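Side-chain contacts in citrate synthase (Mycobacterium tuberculosis, PDB 4TVM), which catalyses the condensation of oxaloacetate with acetyl-CoA and water to give citrate and CoA, a step of the Krebs cycle: residues G73-I76 / D77-A80; C236-S239 / T240-V244; T107-I110 / Q111-T114. All coordinates share one frame; numbering follows the deposited sequence.

Contact 1: residues G73-I76 / D77-A80; sequences GYPI and DQLA
P75 hands the chain from a short strand to a helix, and its carbonyl is the first to be used by the new turn. P75 O takes the amide of L79 (P75 O to L79 N 3.2 Å), with the donor in the carbonyl plane and an N-H...O angle of 157°; the amide of Q78 adds a weak bond to the same oxygen. One residue on, I76 O receives A80 N at 2.9 Å. The proline ring fixes phi at -72°, which fits the extended backbone leading into the helix, but it has no side-chain acceptor with which to cap the first turn.

L79 carries the side-chain packing. With CG anti to its own carbonyl carbon (chi1 -53°), the isobutyl group turns back over the preceding strand: CD2 lies 4.0 Å from Y74 CB, and CD1 comes to 3.8 Å from Y74 O. Both L79 and I76 are apolar and buried, L79 against L91 and I227, I76 against L228 and I321. D77 instead swings back toward the cap, OD1 resting 3.4 Å from P75 CB; its negative charge probably suits the positive end of the helix dipole. A80, small at the end of this first turn, meets M224 of helix 216-229.

This is a strand-to-helix junction: the edge strand 74-75 of the antiparallel sheet formed with 60-63 and 68-71 runs directly into helix 76-82, with P75 as its N-cap.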
# COMPACT_ATOMS: atom_id res chain seq x y z
N GLY A 73 17.99 -18.80 -8.27
CA GLY A 73 19.21 -19.26 -8.94
C GLY A 73 18.96 -19.72 -10.36
O GLY A 73 19.92 -19.85 -11.13
N TYR A 74 17.70 -19.98 -10.71
CA TYR A 74 17.35 -20.57 -11.99
C TYR A 74 17.03 -19.52 -13.03
O TYR A 74 16.22 -18.65 -12.78
CB TYR A 74 16.14 -21.45 -11.84
CG TYR A 74 16.33 -22.60 -10.90
CD1 TYR A 74 17.14 -23.69 -11.25
CD2 TYR A 74 15.68 -22.63 -9.66
CE1 TYR A 74 17.32 -24.75 -10.39
CE2 TYR A 74 15.84 -23.70 -8.80
CZ TYR A 74 16.65 -24.76 -9.17
OH TYR A 74 16.81 -25.83 -8.34
N PRO A 75 17.65 -19.60 -14.22
CA PRO A 75 17.35 -18.52 -15.17
C PRO A 75 15.94 -18.58 -15.79
O PRO A 75 15.33 -19.64 -15.88
CB PRO A 75 18.45 -18.67 -16.24
CG PRO A 75 19.58 -19.32 -15.50
CD PRO A 75 18.91 -20.30 -14.57
N ILE A 76 15.47 -17.39 -16.20
CA ILE A 76 14.10 -17.18 -16.60
C ILE A 76 13.82 -17.90 -17.88
O ILE A 76 12.72 -18.41 -18.07
CB ILE A 76 13.77 -15.67 -16.73
CG1 ILE A 76 12.25 -15.44 -16.71
CG2 ILE A 76 14.40 -15.04 -17.98
CD1 ILE A 76 11.56 -16.03 -15.51
N ASP A 77 14.82 -17.97 -18.77
CA ASP A 77 14.62 -18.64 -20.04
C ASP A 77 14.35 -20.11 -19.79
O ASP A 77 13.52 -20.70 -20.46
CB ASP A 77 15.79 -18.41 -21.03
CG ASP A 77 17.17 -18.83 -20.47
OD1 ASP A 77 17.25 -19.41 -19.38
OD2 ASP A 77 18.18 -18.56 -21.15
N GLN A 78 15.01 -20.70 -18.81
CA GLN A 78 14.80 -22.13 -18.49
C GLN A 78 13.41 -22.41 -17.88
O GLN A 78 12.73 -23.36 -18.27
CB GLN A 78 15.95 -22.66 -17.60
CG GLN A 78 17.24 -23.02 -18.35
CD GLN A 78 18.44 -23.33 -17.46
OE1 GLN A 78 19.53 -22.77 -17.61
NE2 GLN A 78 18.26 -24.23 -16.55
N LEU A 79 12.95 -21.57 -16.96
CA LEU A 79 11.62 -21.79 -16.32
C LEU A 79 10.51 -21.55 -17.30
O LEU A 79 9.51 -22.28 -17.34
CB LEU A 79 11.45 -20.88 -15.12
CG LEU A 79 12.58 -20.95 -14.11
CD1 LEU A 79 12.64 -19.67 -13.31
CD2 LEU A 79 12.43 -22.19 -13.24
N ALA A 80 10.67 -20.49 -18.09
CA ALA A 80 9.67 -20.10 -19.08
C ALA A 80 9.45 -21.24 -20.04
O ALA A 80 8.33 -21.67 -20.28
CB ALA A 80 10.13 -18.87 -19.83

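Contact 2: residues C236-S239 / T240-V244; sequences CSTS and TVRLV
R242 starts out over T238, one turn earlier in the same helix. Its CB lies 3.4 Å from T238 O, the oxygen that accepts the arginine's own amide (R242 N to T238 O 2.9 Å). CG remains beside that carbonyl, 3.7 Å from T238 O, and CD draws off to 4.1 Å from it. From CG to NE the chain is extended (chi2 171°), which carries NE past the methyl of T238, with T238 CG2 at the edge of the guanidinium and near its plane. At the tip NH2 forms a salt bridge with E401, while NH1 has a long, weak ion pair with E405. A long, flexible side chain suits this place, since its first methylenes lie against the preceding turn while its charge is met beyond the helix.

Helix 236-246 belongs to the largely helical citrate synthase fold and lies at the dimer interface. T240 touches L243 of the second subunit and L243 touches T240 of that subunit, so the helix packs against its own counterpart.

T240 shows how a polar residue is accommodated there. Its OG1 sits beside the backbone N, anti to the carbonyl carbon (chi1 -61°), and donates to C236 O at 2.6 Å, tilted 32° from the carbonyl plane. C236 O also accepts a weak bond from T240 N. The buried hydroxyl is thus paired within its own helix, an arrangement open to threonine and serine. V241, apolar as befits a buried position, turns CG2 against S237 O, 3.3 Å away, and also touches S254 of helix 251-262.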
# COMPACT_ATOMS: atom_id res chain seq x y z
N CYS A 236 8.41 -1.40 -6.75
CA CYS A 236 7.45 -0.52 -6.15
C CYS A 236 6.37 -1.34 -5.45
O CYS A 236 6.14 -1.16 -4.26
CB CYS A 236 6.79 0.36 -7.20
SG CYS A 236 5.47 1.44 -6.56
N SER A 237 5.78 -2.24 -6.20
CA SER A 237 4.66 -3.04 -5.78
C SER A 237 5.04 -3.93 -4.64
O SER A 237 4.25 -4.17 -3.72
CB SER A 237 4.24 -3.97 -6.92
OG SER A 237 5.37 -4.77 -7.33
N THR A 238 6.22 -4.48 -4.69
CA THR A 238 6.58 -5.48 -3.69
C THR A 238 7.21 -4.81 -2.49
O THR A 238 7.13 -5.34 -1.39
CB THR A 238 7.52 -6.54 -4.28
OG1 THR A 238 6.75 -7.50 -5.01
CG2 THR A 238 8.31 -7.28 -3.17
N SER A 239 7.87 -3.69 -2.70
CA SER A 239 8.40 -2.96 -1.57
C SER A 239 7.22 -2.44 -0.81
O SER A 239 7.35 -2.14 0.34
CB SER A 239 9.29 -1.81 -1.98
OG SER A 239 10.55 -2.30 -2.38
N THR A 240 6.06 -2.33 -1.47
CA THR A 240 4.84 -1.90 -0.81
C THR A 240 4.21 -3.00 -0.02
O THR A 240 3.68 -2.76 1.04
CB THR A 240 3.80 -1.45 -1.83
OG1 THR A 240 4.33 -0.35 -2.57
CG2 THR A 240 2.54 -1.02 -1.14
N VAL A 241 4.27 -4.21 -0.54
CA VAL A 241 3.84 -5.34 0.22
C VAL A 241 4.74 -5.46 1.43
O VAL A 241 4.29 -5.70 2.53
CB VAL A 241 3.88 -6.58 -0.64
CG1 VAL A 241 3.56 -7.81 0.19
CG2 VAL A 241 2.88 -6.44 -1.78
N ARG A 242 6.01 -5.21 1.24
CA ARG A 242 6.98 -5.28 2.34
C ARG A 242 6.78 -4.27 3.44
O ARG A 242 6.97 -4.61 4.59
CB ARG A 242 8.41 -5.17 1.80
CG ARG A 242 9.06 -6.53 1.57
CD ARG A 242 10.40 -6.40 0.83
NE ARG A 242 10.91 -7.73 0.46
CZ ARG A 242 11.63 -8.52 1.26
NH1 ARG A 242 12.01 -8.11 2.48
NH2 ARG A 242 12.05 -9.70 0.83
N LEU A 243 6.40 -3.05 3.10
CA LEU A 243 6.15 -1.97 4.04
C LEU A 243 4.90 -2.17 4.92
O LEU A 243 4.92 -1.98 6.13
CB LEU A 243 6.02 -0.69 3.22
CG LEU A 243 6.33 0.69 3.86
CD1 LEU A 243 7.63 0.72 4.65
CD2 LEU A 243 6.38 1.76 2.80
N VAL A 244 3.82 -2.58 4.29
CA VAL A 244 2.59 -2.84 4.96
C VAL A 244 2.82 -4.00 5.92
O VAL A 244 2.37 -3.99 7.09
CB VAL A 244 1.56 -3.22 3.88
CG1 VAL A 244 0.28 -3.75 4.49
CG2 VAL A 244 1.28 -2.03 3.01

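Contact 3: residues T107-I110 / Q111-T114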
# COMPACT_ATOMS: atom_id res chain seq x y z
N THR A 107 -0.38 -28.48 -5.71
CA THR A 107 -1.30 -28.31 -6.81
C THR A 107 -2.67 -28.76 -6.42
O THR A 107 -3.66 -28.14 -6.78
CB THR A 107 -0.82 -29.18 -7.97
OG1 THR A 107 0.57 -28.90 -8.18
CG2 THR A 107 -1.61 -28.95 -9.24
N GLY A 108 -2.73 -29.87 -5.69
CA GLY A 108 -4.00 -30.36 -5.16
C GLY A 108 -4.62 -29.38 -4.18
O GLY A 108 -5.80 -29.09 -4.26
N ARG A 109 -3.80 -28.86 -3.27
CA ARG A 109 -4.22 -27.94 -2.23
C ARG A 109 -4.83 -26.67 -2.83
O ARG A 109 -5.86 -26.18 -2.36
CB ARG A 109 -3.02 -27.61 -1.34
CG ARG A 109 -3.36 -27.26 0.11
CD ARG A 109 -2.09 -27.19 0.97
NE ARG A 109 -1.73 -28.49 1.54
CZ ARG A 109 -0.56 -29.13 1.40
NH1 ARG A 109 0.45 -28.60 0.70
NH2 ARG A 109 -0.41 -30.32 1.97
N ILE A 110 -4.22 -26.15 -3.88
CA ILE A 110 -4.75 -24.98 -4.56
C ILE A 110 -6.04 -25.33 -5.30
O ILE A 110 -6.94 -24.51 -5.38
CB ILE A 110 -3.73 -24.42 -5.58
CG1 ILE A 110 -2.52 -23.83 -4.87
CG2 ILE A 110 -4.35 -23.35 -6.47
CD1 ILE A 110 -1.36 -23.57 -5.79
N GLN A 111 -6.12 -26.54 -5.85
CA GLN A 111 -7.25 -26.85 -6.73
C GLN A 111 -8.53 -26.93 -5.93
O GLN A 111 -9.62 -26.70 -6.44
CB GLN A 111 -7.01 -28.16 -7.51
CG GLN A 111 -7.58 -28.16 -8.92
CD GLN A 111 -7.07 -27.01 -9.78
OE1 GLN A 111 -7.85 -26.26 -10.36
NE2 GLN A 111 -5.75 -26.88 -9.87
N ARG A 112 -8.40 -27.25 -4.64
CA ARG A 112 -9.57 -27.43 -3.80
C ARG A 112 -9.98 -26.14 -3.05
O ARG A 112 -10.94 -26.18 -2.30
CB ARG A 112 -9.40 -28.68 -2.87
CG ARG A 112 -8.26 -28.62 -1.85
CD ARG A 112 -7.98 -29.97 -1.15
NE ARG A 112 -6.97 -29.82 -0.09
CZ ARG A 112 -7.17 -29.22 1.10
NH1 ARG A 112 -8.35 -28.72 1.40
NH2 ARG A 112 -6.18 -29.12 2.00
N HIS A 113 -9.31 -25.02 -3.31
CA HIS A 113 -9.66 -23.72 -2.68
C HIS A 113 -10.02 -22.59 -3.65
O HIS A 113 -9.97 -21.41 -3.28
CB HIS A 113 -8.52 -23.22 -1.78
CG HIS A 113 -8.35 -24.00 -0.51
ND1 HIS A 113 -7.81 -25.27 -0.48
CD2 HIS A 113 -8.65 -23.69 0.77
CE1 HIS A 113 -7.79 -25.70 0.77
NE2 HIS A 113 -8.29 -24.76 1.54
N THR A 114 -10.42 -22.94 -4.86
CA THR A 114 -10.66 -21.94 -5.89
C THR A 114 -12.03 -21.34 -5.85
O THR A 114 -12.29 -20.33 -6.51
CB THR A 114 -10.50 -22.53 -7.29
OG1 THR A 114 -11.22 -23.75 -7.35
CG2 THR A 114 -9.04 -22.78 -7.62
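The imidazole of H113 is brought to the end of the carbonyl of R109 by two torsions: chi1 of -72° sets CG anti to the carbonyl carbon and beside the backbone N, and chi2 turns the ring so that ND1 faces back along the chain. ND1 donates to R109 O at 2.9 Å. The nitrogen approaches nearly along the C=O axis, although the oxygen is tilted 25° from the ring plane.

This bond replaces one that a continuing helix would have made. R109 O would then receive the amide of H113, but H113 N goes to I110 O instead, 3.2 Å away and above that carbonyl's plane. Helix 100-111 is ending here, its last regular bonds being Q111 N to T107 O at 3.1 Å and R112 N to G108 O at 3.2 Å. Histidine suits the place because its ring can supply a donor from the side chain; the same ring packs on L162 and A169 of helix 159-182, where I110 also rests on A169.

R112 folds back alongside R109. Its CG lies 3.5 Å from R109 O, and its NH2 stands 3.9 Å from R109 CG. The two guanidinium planes are turned 81° apart. H113 ND1 lies off one face of the R112 guanidinium, toward its rim.

R112, near the C-terminal end of the helix, probably suits the negative end of the dipole. It would oppose a charge on H113 while the helix end would favour one, so the ionisation is not settled; the bond to R109 O requires a proton on ND1, whether or not NE2 carries one too.

The three contacts are local arrangements at different stages of three separate helices: contact 1 at a beginning, contact 2 along a buried stretch and contact 3 at an end. None touches another. The centres of contacts 1 and 2 lie about 24 Å apart, those of contacts 1 and 3 about 25 Å, and those of contacts 2 and 3 about 26 Å. Contact 2 comes nearest to a bound oxaloacetate, with the S237 side chain about 6 Å from it and touching the pocket residues H267 and R391. The I76 side chain of contact 1 is about 10 Å from an oxaloacetate. Contacts 1 and 2 meet the second subunit; contact 3 packs against helix 159-182 of its own chain.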